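Local atomic coordinates of transcriptional regulator AefR (Pseudomonas syringae pv. tomato, PDB entry 3CDL), a protein that probably binds regulatory DNA as a dimeric transcription factor of the TetR family, with an N-terminal helix-turn-helix region and a helical C-terminal domain. Residues B[102-107]-B[167-172]. Numbering follows the deposited sequence.
Sequences FLDLAR and AFWPQV
Leu103 reaches from helix 100-114 with both of its methyls against Gln171: CD1 lies 3.7 Å from Gln171 CB, and CD2 is equally near that carbon while also coming obliquely to within 4.1 Å of Phe168 CD1, with Val172 CG2 at a similar distance. Its CG sits anti to the carbonyl carbon (chi1 -74°), which swings the fork across to the other segment. Val172, the next residue after Gln171, packs beside it. Its CG2 lies 3.8 Å from Ala106 CB and at the same time rests over one face of the Phe168 ring, offset toward the rim. Phe168, the N-cap residue of helix 169-174, pushes its CE1 corner between Ala106 CB at 3.7 Å and Phe102 CE1, and the side chains of the two phenylalanines cross at about a right angle. Leu64 of helix 53-64 touches both Phe102 and Ala106, continuing the apolar cluster toward the N-terminal part of the chain.

The polar margin belongs to Arg107. Its aliphatic part runs past the Val172 carbonyl, with CG 3.3 Å from Val172 O, and a bend at chi3 (-63°) brings the guanidinium back along its own helix toward Asp104. There NH2 donates to Asp104 OD1 at 2.6 Å in a salt bridge lying close to the guanidinium plane. At the edge of the group, NH1 lies 2.6 Å from Gln171 O. The Gln171 amide turns away from Leu103, its NE2 hydrogen-bonded to the carbonyls of Phe166 and Ala177. Beyond Phe168, Trp169 stacks on Trp169 of the second subunit. Short helix 169-174 is thus packed between helix 100-114 and the partner chain, its first turn and N-cap residue buried against helix 100-114 within the all-helical C-terminal domain of a dimeric TetR-family regulator.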
loop_
_atom_site.group_PDB
_atom_site.type_symbol
_atom_site.label_atom_id
_atom_site.label_comp_id
_atom_site.label_asym_id
_atom_site.label_seq_id
_atom_site.Cartn_x
_atom_site.Cartn_y
_atom_site.Cartn_z
ATOM N N PHE B 102 -3.877 -6.056 14.586
ATOM C CA PHE B 102 -4.398 -5.961 13.231
ATOM C C PHE B 102 -3.264 -5.671 12.239
ATOM O O PHE B 102 -3.174 -6.295 11.186
ATOM C CB PHE B 102 -5.505 -4.902 13.171
ATOM C CG PHE B 102 -6.031 -4.636 11.794
ATOM C CD1 PHE B 102 -5.404 -3.715 10.953
ATOM C CD2 PHE B 102 -7.171 -5.290 11.332
ATOM C CE1 PHE B 102 -5.884 -3.480 9.685
ATOM C CE2 PHE B 102 -7.655 -5.039 10.044
ATOM C CZ PHE B 102 -7.004 -4.133 9.230
ATOM N N LEU B 103 -2.385 -4.736 12.575
ATOM C CA LEU B 103 -1.249 -4.455 11.702
ATOM C C LEU B 103 -0.414 -5.691 11.457
ATOM O O LEU B 103 0.021 -5.934 10.334
ATOM C CB LEU B 103 -0.395 -3.308 12.239
ATOM C CG LEU B 103 -1.076 -1.943 12.059
ATOM C CD1 LEU B 103 -0.336 -0.906 12.855
ATOM C CD2 LEU B 103 -1.258 -1.500 10.568
ATOM N N ASP B 104 -0.210 -6.473 12.507
ATOM C CA ASP B 104 0.496 -7.745 12.416
ATOM C C ASP B 104 -0.116 -8.727 11.422
ATOM O O ASP B 104 0.585 -9.252 10.577
ATOM C CB ASP B 104 0.612 -8.378 13.796
ATOM C CG ASP B 104 1.625 -7.663 14.661
ATOM O OD1 ASP B 104 2.185 -6.668 14.164
ATOM O OD2 ASP B 104 1.853 -8.079 15.826
ATOM N N LEU B 105 -1.417 -8.968 11.536
ATOM C CA LEU B 105 -2.121 -9.830 10.612
ATOM C C LEU B 105 -1.975 -9.288 9.189
ATOM O O LEU B 105 -1.616 -10.023 8.265
ATOM C CB LEU B 105 -3.594 -9.903 11.010
ATOM C CG LEU B 105 -4.638 -10.316 9.965
ATOM C CD1 LEU B 105 -4.930 -11.768 10.103
ATOM C CD2 LEU B 105 -5.892 -9.544 10.181
ATOM N N ALA B 106 -2.259 -7.997 9.030
ATOM C CA ALA B 106 -2.128 -7.320 7.768
ATOM C C ALA B 106 -0.758 -7.587 7.147
ATOM O O ALA B 106 -0.667 -7.942 5.965
ATOM C CB ALA B 106 -2.337 -5.849 7.967
ATOM N N ARG B 107 0.294 -7.415 7.952
ATOM C CA ARG B 107 1.658 -7.650 7.494
ATOM C C ARG B 107 1.855 -9.078 6.976
ATOM O O ARG B 107 2.251 -9.288 5.823
ATOM C CB ARG B 107 2.650 -7.379 8.610
ATOM C CG ARG B 107 3.382 -6.076 8.481
ATOM C CD ARG B 107 4.323 -5.856 9.662
ATOM N NE ARG B 107 3.581 -5.753 10.930
ATOM C CZ ARG B 107 3.399 -4.616 11.604
ATOM N NH1 ARG B 107 3.921 -3.481 11.150
ATOM N NH2 ARG B 107 2.709 -4.608 12.743
ATOM N N ALA B 167 -1.904 5.667 8.147
ATOM C CA ALA B 167 -2.158 4.783 9.261
ATOM C C ALA B 167 -2.164 3.300 8.871
ATOM O O ALA B 167 -2.457 2.425 9.704
ATOM C CB ALA B 167 -3.448 5.182 9.948
ATOM N N PHE B 168 -1.842 2.986 7.623
ATOM C CA PHE B 168 -1.812 1.576 7.261
ATOM C C PHE B 168 -0.531 1.179 6.540
ATOM O O PHE B 168 0.333 0.538 7.153
ATOM C CB PHE B 168 -3.070 1.181 6.517
ATOM C CG PHE B 168 -3.128 -0.267 6.167
ATOM C CD1 PHE B 168 -3.475 -1.225 7.138
ATOM C CD2 PHE B 168 -2.853 -0.687 4.860
ATOM C CE1 PHE B 168 -3.531 -2.580 6.818
ATOM C CE2 PHE B 168 -2.897 -2.023 4.528
ATOM C CZ PHE B 168 -3.251 -2.980 5.513
ATOM N N TRP B 169 -0.388 1.566 5.271
ATOM C CA TRP B 169 0.834 1.283 4.520
ATOM C C TRP B 169 2.184 1.581 5.205
ATOM O O TRP B 169 3.033 0.711 5.226
ATOM C CB TRP B 169 0.766 1.903 3.132
ATOM C CG TRP B 169 -0.391 1.332 2.344
ATOM C CD1 TRP B 169 -1.492 2.007 1.886
ATOM C CD2 TRP B 169 -0.554 -0.027 1.935
ATOM N NE1 TRP B 169 -2.339 1.144 1.199
ATOM C CE2 TRP B 169 -1.788 -0.110 1.222
ATOM C CE3 TRP B 169 0.204 -1.191 2.116
ATOM C CZ2 TRP B 169 -2.263 -1.316 0.671
ATOM C CZ3 TRP B 169 -0.275 -2.400 1.570
ATOM C CH2 TRP B 169 -1.488 -2.445 0.852
ATOM N N PRO B 170 2.415 2.804 5.741
ATOM C CA PRO B 170 3.681 2.954 6.468
ATOM C C PRO B 170 3.939 1.880 7.514
ATOM O O PRO B 170 5.072 1.428 7.669
ATOM C CB PRO B 170 3.545 4.339 7.117
ATOM C CG PRO B 170 2.763 5.109 6.104
ATOM C CD PRO B 170 1.687 4.093 5.682
ATOM N N GLN B 171 2.889 1.460 8.208
ATOM C CA GLN B 171 3.051 0.521 9.299
ATOM C C GLN B 171 3.279 -0.911 8.779
ATOM O O GLN B 171 4.083 -1.682 9.338
ATOM C CB GLN B 171 1.840 0.581 10.240
ATOM C CG GLN B 171 1.763 1.848 11.077
ATOM C CD GLN B 171 1.248 3.062 10.293
ATOM O OE1 GLN B 171 0.718 2.919 9.209
ATOM N NE2 GLN B 171 1.422 4.257 10.852
ATOM N N VAL B 172 2.574 -1.239 7.698
ATOM C CA VAL B 172 2.614 -2.565 7.115
ATOM C C VAL B 172 3.913 -2.719 6.337
ATOM O O VAL B 172 4.523 -3.776 6.343
ATOM C CB VAL B 172 1.356 -2.833 6.205
ATOM C CG1 VAL B 172 1.620 -3.914 5.164
ATOM C CG2 VAL B 172 0.140 -3.178 7.035
#